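Local coordinates for glucan-binding protein C, GbpC (Streptococcus mutans UA159, PDB 5UQZ) that probably binds glucan at the streptococcal cell wall and mediates both sucrose-dependent and sucrose-independent adherence, and carries a calcium ion, at residues 145-150 against 209-214; 180-185 against 312-317; 197-202 against 329-334. All blocks are in the same frame, centred on the assembly; numbering follows the deposited sequence. Where two conformers were deposited one is given.

Contact 1: 145-150 against 209-214; sequences NDKKIS and NEIDLS
Ile-149 and Ile-211 meet at about a right angle, the delta methyl of one lying against the gamma-branch carbon of the other: Ile-211 CD1 stands 4.0 Å from Ile-149 CG1. In Ile-211 the CG1 branch lies beside the backbone N and anti to the carbonyl carbon (chi1 -68°), and its extended chi2 of 175° sends CD1 out to the far isoleucine. The CG2 methyl of the same residue faces the aliphatic shaft of Lys-147, whose CD approaches Ile-211 CG2 to 4.3 Å, a looser touch made by a methylene carbon, not by the ammonium nitrogen. Ile-211 CD1 comes equally near Lys-147 CB, also at 4.3 Å, so the lysine shaft runs past both branches of Ile-211. The backbones stay well apart, with 8.4 Å between the nearest pair of CA atoms, those of Lys-147 and Ile-211. Phe-203 of strand 194-204 and Tyr-144 of strand 143-144 also pack on Ile-211, and its backbone is hydrogen-bonded to that of Phe-203. Farther along, Asp-212 forms an Asx turn: its OD1 accepts from Ser-214 N at 2.9 Å. Dispersion and burial of apolar carbon thus join segment 145-150, which carries the short strand 147-148, to the loop after strand 194-204, while the polar bond of the Asx turn shapes that loop internally.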
loop_
_atom_site.group_PDB
_atom_site.type_symbol
_atom_site.label_atom_id
_atom_site.label_comp_id
_atom_site.label_asym_id
_atom_site.label_seq_id
_atom_site.Cartn_x
_atom_site.Cartn_y
_atom_site.Cartn_z
ATOM N N ASN A 145 9.438 -14.499 -17.032
ATOM C CA ASN A 145 9.327 -15.430 -18.173
ATOM C C ASN A 145 10.458 -16.464 -18.148
ATOM O O ASN A 145 11.140 -16.724 -19.149
ATOM C CB ASN A 145 9.265 -14.654 -19.499
ATOM C CG ASN A 145 7.862 -14.081 -19.752
ATOM O OD1 ASN A 145 6.893 -14.421 -19.066
ATOM N ND2 ASN A 145 7.761 -13.204 -20.744
ATOM N N ASP A 146 10.648 -17.073 -16.980
ATOM C CA ASP A 146 11.644 -18.125 -16.804
ATOM C C ASP A 146 13.092 -17.647 -16.916
ATOM O O ASP A 146 13.994 -18.513 -16.943
ATOM C CB ASP A 146 11.355 -19.336 -17.685
ATOM C CG ASP A 146 10.126 -20.055 -17.260
ATOM O OD1 ASP A 146 9.650 -19.887 -16.126
ATOM O OD2 ASP A 146 9.642 -20.857 -18.103
ATOM N N LYS A 147 13.347 -16.352 -16.935
ATOM C CA LYS A 147 14.694 -15.804 -16.800
ATOM C C LYS A 147 14.863 -15.460 -15.329
ATOM O O LYS A 147 14.221 -14.522 -14.822
ATOM C CB LYS A 147 14.852 -14.546 -17.654
ATOM C CG LYS A 147 14.648 -14.799 -19.141
ATOM C CD LYS A 147 14.680 -13.463 -19.904
ATOM C CE LYS A 147 14.645 -13.717 -21.392
ATOM N NZ LYS A 147 15.107 -12.537 -22.180
ATOM N N LYS A 148 15.767 -16.151 -14.650
ATOM C CA LYS A 148 16.039 -15.776 -13.266
ATOM C C LYS A 148 16.609 -14.354 -13.253
ATOM O O LYS A 148 17.445 -14.000 -14.093
ATOM C CB LYS A 148 17.053 -16.785 -12.691
ATOM C CG LYS A 148 17.345 -16.566 -11.191
ATOM C CD LYS A 148 18.244 -17.665 -10.681
ATOM C CE LYS A 148 18.852 -17.312 -9.339
ATOM N NZ LYS A 148 17.835 -17.154 -8.228
ATOM N N ILE A 149 16.195 -13.583 -12.265
ATOM C CA ILE A 149 16.627 -12.197 -12.116
ATOM C C ILE A 149 17.809 -12.144 -11.169
ATOM O O ILE A 149 17.742 -12.683 -10.057
ATOM C CB ILE A 149 15.450 -11.342 -11.632
ATOM C CG1 ILE A 149 14.413 -11.232 -12.781
ATOM C CG2 ILE A 149 15.939 -9.963 -11.212
ATOM C CD1 ILE A 149 13.027 -10.701 -12.331
ATOM N N SER A 150 18.894 -11.487 -11.611
ATOM C CA SER A 150 20.133 -11.420 -10.831
ATOM C C SER A 150 20.303 -10.101 -10.107
ATOM O O SER A 150 21.128 -10.028 -9.180
ATOM C CB SER A 150 21.329 -11.591 -11.761
ATOM O OG SER A 150 21.406 -10.471 -12.658
ATOM N N ASN A 209 22.356 -8.779 -18.438
ATOM C CA ASN A 209 21.690 -7.904 -19.401
ATOM C C ASN A 209 20.308 -7.518 -18.933
ATOM O O ASN A 209 19.609 -8.262 -18.233
ATOM C CB ASN A 209 21.630 -8.541 -20.769
ATOM C CG ASN A 209 23.025 -8.536 -21.457
ATOM O OD1 ASN A 209 23.483 -9.566 -21.854
ATOM N ND2 ASN A 209 23.707 -7.370 -21.523
ATOM N N GLU A 210 19.900 -6.327 -19.335
ATOM C CA GLU A 210 18.550 -5.863 -19.036
ATOM C C GLU A 210 17.533 -6.773 -19.714
ATOM O O GLU A 210 17.696 -7.164 -20.858
ATOM C CB GLU A 210 18.370 -4.427 -19.528
ATOM C CG GLU A 210 19.326 -3.461 -18.891
ATOM C CD GLU A 210 19.022 -2.025 -19.223
ATOM O OE1 GLU A 210 18.037 -1.739 -19.958
ATOM O OE2 GLU A 210 19.745 -1.127 -18.723
ATOM N N ILE A 211 16.437 -7.049 -19.022
ATOM C CA ILE A 211 15.398 -7.933 -19.532
ATOM C C ILE A 211 14.340 -7.110 -20.270
ATOM O O ILE A 211 13.757 -6.162 -19.716
ATOM C CB ILE A 211 14.782 -8.702 -18.368
ATOM C CG1 ILE A 211 15.798 -9.653 -17.800
ATOM C CG2 ILE A 211 13.551 -9.491 -18.880
ATOM C CD1 ILE A 211 15.324 -10.406 -16.535
ATOM N N ASP A 212 14.088 -7.494 -21.531
ATOM C CA ASP A 212 13.044 -6.882 -22.337
ATOM C C ASP A 212 11.661 -7.309 -21.841
ATOM O O ASP A 212 11.356 -8.508 -21.792
ATOM C CB ASP A 212 13.285 -7.359 -23.780
ATOM C CG ASP A 212 12.286 -6.796 -24.785
ATOM O OD1 ASP A 212 11.457 -5.946 -24.458
ATOM O OD2 ASP A 212 12.347 -7.254 -25.964
ATOM N N LEU A 213 10.831 -6.329 -21.487
ATOM C CA LEU A 213 9.489 -6.562 -20.952
ATOM C C LEU A 213 8.407 -6.451 -22.014
ATOM O O LEU A 213 7.216 -6.461 -21.671
ATOM C CB LEU A 213 9.215 -5.636 -19.756
ATOM C CG LEU A 213 10.244 -5.724 -18.633
ATOM C CD1 LEU A 213 9.832 -4.780 -17.503
ATOM C CD2 LEU A 213 10.415 -7.164 -18.079
ATOM N N SER A 214 8.785 -6.402 -23.301
ATOM C CA SER A 214 7.745 -6.107 -24.286
ATOM C C SER A 214 6.891 -7.307 -24.678
ATOM O O SER A 214 6.024 -7.127 -25.541
ATOM C CB SER A 214 8.290 -5.379 -25.512
ATOM O OG SER A 214 9.243 -6.187 -26.165
#

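Contact 2: 180-185 against 312-317; sequences IFIGAQ and FTFTVG
Phe-314 points its ring at two isoleucines of the facing strand, meeting a methyl branch of each. Its CG sits between the backbone N and the carbonyl carbon (chi1 68°), and the far end of the ring, CE1 and CZ, makes the contacts. Ile-182 CG2 lies 4.0 Å from Phe-314 CE1 and 4.1 Å from Phe-314 CZ, at the ring edge and close to its plane. Ile-180 CG2 approaches Phe-314 CZ to 4.0 Å from an oblique direction. Both isoleucines share one conformation, with CG1 anti to the backbone N (chi1 -174° in Ile-180 and -175° in Ile-182), which leaves CG2 as the branch presented to the phenylalanine. Being two residues apart on strand 180-184, they project from the same side of it. Phe-314 also packs on Val-197, while Val-170 of strand 167-172 touches both isoleucines. The contact thus faces the four-stranded sheet containing 180-184 against the large sheet containing 312-319, in keeping with the beta-supersandwich. With every touching residue buried and every atom in the contact carbon, cohesion here comes from hydrophobic burial and methyl-to-ring dispersion, without a polar group to satisfy.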
loop_
_atom_site.group_PDB
_atom_site.type_symbol
_atom_site.label_atom_id
_atom_site.label_comp_id
_atom_site.label_asym_id
_atom_site.label_seq_id
_atom_site.Cartn_x
_atom_site.Cartn_y
_atom_site.Cartn_z
ATOM N N ILE A 180 9.742 1.958 -1.159
ATOM C CA ILE A 180 10.150 3.130 -0.394
ATOM C C ILE A 180 9.008 3.607 0.494
ATOM O O ILE A 180 7.825 3.583 0.111
ATOM C CB ILE A 180 10.551 4.167 -1.440
ATOM C CG1 ILE A 180 11.135 5.407 -0.940
ATOM C CG2 ILE A 180 9.416 4.644 -2.302
ATOM C CD1 ILE A 180 11.377 6.369 -2.191
ATOM N N PHE A 181 9.395 4.122 1.662
ATOM C CA PHE A 181 8.483 4.838 2.552
ATOM C C PHE A 181 8.984 6.273 2.581
ATOM O O PHE A 181 10.151 6.501 2.903
ATOM C CB PHE A 181 8.472 4.189 3.943
ATOM C CG PHE A 181 7.276 4.507 4.755
ATOM C CD1 PHE A 181 6.589 3.490 5.376
ATOM C CD2 PHE A 181 6.889 5.815 4.980
ATOM C CE1 PHE A 181 5.477 3.753 6.174
ATOM C CE2 PHE A 181 5.752 6.089 5.802
ATOM C CZ PHE A 181 5.052 5.062 6.343
ATOM N N ILE A 182 8.168 7.226 2.146
ATOM C CA ILE A 182 8.594 8.624 1.988
ATOM C C ILE A 182 7.606 9.552 2.673
ATOM O O ILE A 182 6.393 9.282 2.722
ATOM C CB ILE A 182 8.802 8.933 0.488
ATOM C CG1 ILE A 182 9.357 10.321 0.261
ATOM C CG2 ILE A 182 7.530 8.741 -0.338
ATOM C CD1 ILE A 182 9.869 10.574 -1.155
ATOM N N GLY A 183 8.121 10.655 3.223
ATOM C CA GLY A 183 7.220 11.617 3.828
ATOM C C GLY A 183 7.905 12.944 4.079
ATOM O O GLY A 183 9.126 13.067 3.995
ATOM N N ALA A 184 7.088 13.939 4.439
ATOM C CA ALA A 184 7.586 15.278 4.747
ATOM C C ALA A 184 6.518 16.010 5.524
ATOM O O ALA A 184 5.350 15.652 5.490
ATOM C CB ALA A 184 7.881 16.034 3.463
ATOM N N GLN A 185 6.928 17.103 6.190
ATOM C CA GLN A 185 5.920 18.002 6.755
ATOM C C GLN A 185 5.016 18.523 5.641
ATOM O O GLN A 185 5.450 18.658 4.481
ATOM C CB GLN A 185 6.617 19.173 7.466
ATOM C CG GLN A 185 5.668 20.226 8.072
ATOM C CD GLN A 185 4.702 19.630 9.123
ATOM O OE1 GLN A 185 3.733 18.925 8.791
ATOM N NE2 GLN A 185 4.903 19.999 10.395
ATOM N N PHE A 312 7.171 5.715 -14.303
ATOM C CA PHE A 312 5.851 6.023 -13.790
ATOM C C PHE A 312 6.035 6.880 -12.551
ATOM O O PHE A 312 7.119 6.947 -11.994
ATOM C CB PHE A 312 5.051 4.730 -13.507
ATOM C CG PHE A 312 5.704 3.804 -12.561
ATOM C CD1 PHE A 312 6.660 2.886 -13.032
ATOM C CD2 PHE A 312 5.405 3.827 -11.199
ATOM C CE1 PHE A 312 7.314 2.003 -12.159
ATOM C CE2 PHE A 312 6.049 2.929 -10.339
ATOM C CZ PHE A 312 7.005 2.034 -10.822
ATOM N N THR A 313 4.961 7.545 -12.119
ATOM C CA THR A 313 5.084 8.519 -11.031
ATOM C C THR A 313 3.980 8.316 -10.013
ATOM O O THR A 313 2.803 8.277 -10.378
ATOM C CB THR A 313 4.981 9.936 -11.607
ATOM O OG1 THR A 313 6.020 10.117 -12.573
ATOM C CG2 THR A 313 5.112 11.000 -10.514
ATOM N N PHE A 314 4.324 8.221 -8.737
ATOM C CA PHE A 314 3.303 8.194 -7.701
ATOM C C PHE A 314 3.272 9.530 -6.985
ATOM O O PHE A 314 4.299 10.231 -6.892
ATOM C CB PHE A 314 3.487 7.037 -6.725
ATOM C CG PHE A 314 4.710 7.103 -5.816
ATOM C CD1 PHE A 314 4.642 7.838 -4.619
ATOM C CD2 PHE A 314 5.845 6.385 -6.107
ATOM C CE1 PHE A 314 5.728 7.872 -3.759
ATOM C CE2 PHE A 314 6.943 6.422 -5.221
ATOM C CZ PHE A 314 6.882 7.153 -4.041
ATOM N N THR A 315 2.082 9.897 -6.507
ATOM C CA THR A 315 1.940 11.132 -5.759
ATOM C C THR A 315 1.049 10.930 -4.549
ATOM O O THR A 315 0.166 10.060 -4.529
ATOM C CB THR A 315 1.400 12.335 -6.592
ATOM O OG1 THR A 315 0.027 12.127 -6.899
ATOM C CG2 THR A 315 2.154 12.503 -7.904
ATOM N N VAL A 316 1.252 11.776 -3.552
ATOM C CA VAL A 316 0.393 11.821 -2.379
ATOM C C VAL A 316 0.286 13.265 -1.938
ATOM O O VAL A 316 1.301 13.981 -1.851
ATOM C CB VAL A 316 0.886 10.880 -1.245
ATOM C CG1 VAL A 316 2.339 11.171 -0.842
ATOM C CG2 VAL A 316 -0.044 10.936 -0.062
ATOM N N GLY A 317 -0.933 13.711 -1.653
ATOM C CA GLY A 317 -1.131 15.088 -1.216
ATOM C C GLY A 317 -2.541 15.259 -0.704
ATOM O O GLY A 317 -3.352 14.339 -0.732
#

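Contact 3: 197-202 against 329-334; sequences VTMQII and FATNSA
Met-199 is the first residue of strand segment 197-202 to reach across, and it does so with its thioether. The SD atom lies 3.7 Å from Phe-329 CE2 and 3.9 Å from Phe-329 CD2. Measured to the ring centroid the sulfur is 4.8 Å away and 63° off the normal, an oblique Met-aromatic contact. A bend at chi3 (-66°) turns the terminal methyl aside from the chain's line, and Met-199 CE comes within 4.3 Å of Thr-331 CG2. Two residues on, Ile-201 points into the same interface and meets Thr-331 tip to tip, Ile-201 CD1 standing 3.7 Å from Thr-331 CG2. The threonine is turned so that OG1 is anti to the backbone N (chi1 -179°); its methyl is given to the isoleucine and methionine, and its hydroxyl is hydrogen-bonded to the carbonyl oxygen of Ser-221. Beyond it the chain turns: Asn-332 OD1 accepts from Ala-334 N at 3.0 Å in an Asx turn and also bonds to Ser-221 OG. The side chain of Phe-329, packed also on Leu-222, lies about 7 Å from the bound calcium ion, which Ser-224, Asn-226 and Glu-237 coordinate. All four touching residues are buried; sulfur, ring and methyl groups make an apolar join between strand 194-204 and the segment leaving strand 325-329, and the buried threonine hydroxyl finds its partner elsewhere.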
loop_
_atom_site.group_PDB
_atom_site.type_symbol
_atom_site.label_atom_id
_atom_site.label_comp_id
_atom_site.label_asym_id
_atom_site.label_seq_id
_atom_site.Cartn_x
_atom_site.Cartn_y
_atom_site.Cartn_z
ATOM N N VAL A 197 6.983 11.281 -6.891
ATOM C CA VAL A 197 8.234 10.540 -7.147
ATOM C C VAL A 197 8.069 9.801 -8.478
ATOM O O VAL A 197 7.154 8.985 -8.626
ATOM C CB VAL A 197 8.535 9.528 -6.014
ATOM C CG1 VAL A 197 9.794 8.701 -6.345
ATOM C CG2 VAL A 197 8.744 10.236 -4.687
ATOM N N THR A 198 8.989 10.047 -9.408
ATOM C CA THR A 198 9.056 9.264 -10.626
ATOM C C THR A 198 10.059 8.131 -10.423
ATOM O O THR A 198 11.157 8.334 -9.890
ATOM C CB THR A 198 9.489 10.149 -11.808
ATOM O OG1 THR A 198 8.510 11.162 -12.020
ATOM C CG2 THR A 198 9.661 9.345 -13.094
ATOM N N MET A 199 9.658 6.941 -10.855
ATOM C CA MET A 199 10.485 5.758 -10.701
ATOM C C MET A 199 10.575 5.016 -12.017
ATOM O O MET A 199 9.661 5.056 -12.851
ATOM C CB MET A 199 10.032 4.870 -9.597
ATOM C CG MET A 199 8.722 4.596 -9.276
ATOM S SD MET A 199 8.631 3.806 -7.549
ATOM C CE MET A 199 9.482 2.268 -7.859
ATOM N N GLN A 200 11.669 4.250 -12.137
ATOM C CA GLN A 200 11.804 3.323 -13.253
ATOM C C GLN A 200 12.546 2.103 -12.751
ATOM O O GLN A 200 13.595 2.241 -12.099
ATOM C CB GLN A 200 12.534 3.954 -14.443
ATOM C CG GLN A 200 12.553 3.029 -15.619
ATOM C CD GLN A 200 13.194 3.650 -16.879
ATOM O OE1 GLN A 200 13.878 4.673 -16.804
ATOM N NE2 GLN A 200 12.982 3.011 -18.015
ATOM N N ILE A 201 12.028 0.909 -13.056
ATOM C CA ILE A 201 12.599 -0.367 -12.606
ATOM C C ILE A 201 13.165 -1.109 -13.798
ATOM O O ILE A 201 12.499 -1.237 -14.835
ATOM C CB ILE A 201 11.491 -1.216 -11.958
ATOM C CG1 ILE A 201 10.848 -0.493 -10.767
ATOM C CG2 ILE A 201 12.086 -2.576 -11.526
ATOM C CD1 ILE A 201 9.551 -1.174 -10.271
ATOM N N ILE A 202 14.389 -1.621 -13.647
ATOM C CA ILE A 202 15.008 -2.450 -14.674
ATOM C C ILE A 202 15.410 -3.768 -14.005
ATOM O O ILE A 202 16.055 -3.768 -12.947
ATOM C CB ILE A 202 16.250 -1.767 -15.286
ATOM C CG1 ILE A 202 15.864 -0.456 -15.992
ATOM C CG2 ILE A 202 16.912 -2.709 -16.285
ATOM C CD1 ILE A 202 17.041 0.317 -16.470
ATOM N N PHE A 329 5.001 3.396 -0.619
ATOM C CA PHE A 329 4.676 2.970 -1.971
ATOM C C PHE A 329 5.517 1.758 -2.280
ATOM O O PHE A 329 6.747 1.848 -2.293
ATOM C CB PHE A 329 4.990 4.079 -2.990
ATOM C CG PHE A 329 4.637 3.667 -4.375
ATOM C CD1 PHE A 329 3.335 3.774 -4.824
ATOM C CD2 PHE A 329 5.589 3.093 -5.206
ATOM C CE1 PHE A 329 2.990 3.302 -6.100
ATOM C CE2 PHE A 329 5.238 2.646 -6.467
ATOM C CZ PHE A 329 3.944 2.751 -6.917
ATOM N N ALA A 330 4.861 0.657 -2.591
ATOM C CA ALA A 330 5.541 -0.549 -2.995
ATOM C C ALA A 330 4.954 -1.010 -4.314
ATOM O O ALA A 330 3.757 -0.811 -4.582
ATOM C CB ALA A 330 5.472 -1.662 -1.952
ATOM N N THR A 331 5.790 -1.588 -5.156
ATOM C CA THR A 331 5.245 -2.284 -6.324
ATOM C C THR A 331 6.047 -3.557 -6.523
ATOM O O THR A 331 7.260 -3.594 -6.335
ATOM C CB THR A 331 5.250 -1.361 -7.597
ATOM O OG1 THR A 331 4.680 -2.102 -8.697
ATOM C CG2 THR A 331 6.663 -0.962 -7.976
ATOM N N ASN A 332 5.362 -4.615 -6.883
ATOM C CA ASN A 332 5.924 -5.966 -6.927
ATOM C C ASN A 332 4.921 -6.803 -7.727
ATOM O O ASN A 332 3.952 -6.272 -8.267
ATOM C CB ASN A 332 6.193 -6.450 -5.509
ATOM C CG ASN A 332 5.009 -6.256 -4.654
ATOM O OD1 ASN A 332 3.877 -6.682 -5.019
ATOM N ND2 ASN A 332 5.188 -5.542 -3.557
ATOM N N SER A 333 5.126 -8.108 -7.788
ATOM C CA SER A 333 4.228 -8.952 -8.580
ATOM C C SER A 333 3.008 -9.408 -7.825
ATOM O O SER A 333 2.164 -10.083 -8.422
ATOM C CB SER A 333 4.969 -10.162 -9.128
ATOM O OG SER A 333 5.462 -10.990 -8.087
ATOM N N ALA A 334 2.857 -9.028 -6.551
ATOM C CA ALA A 334 1.731 -9.519 -5.748
ATOM C C ALA A 334 0.526 -8.599 -5.899
ATOM O O ALA A 334 0.207 -7.758 -5.049
ATOM C CB ALA A 334 2.163 -9.658 -4.309
#

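Overall arrangement
Contacts 2 and 3 lie in the core, each centred about 12 Å from the centre of the chain, whereas contact 1, about 25 Å out, is peripheral by position though mostly buried. The two core contacts join the same two sheets through different, neighbouring strands: 312-319 and 194-204 pair in one sheet, with Phe-312 O 2.8 Å from Met-199 N, while 180-184 and 325-329 pair in the facing sheet. Phe-314 and Phe-329 stack directly between them. Contact 1 touches contact 3 through Glu-210 CG and Ile-202 CG2, 3.6 Å apart, but not contact 2. Chemistry differs too: aromatic and sulfur groups enter contacts 2 and 3, but between the two segments of contact 1 only aliphatic carbons meet.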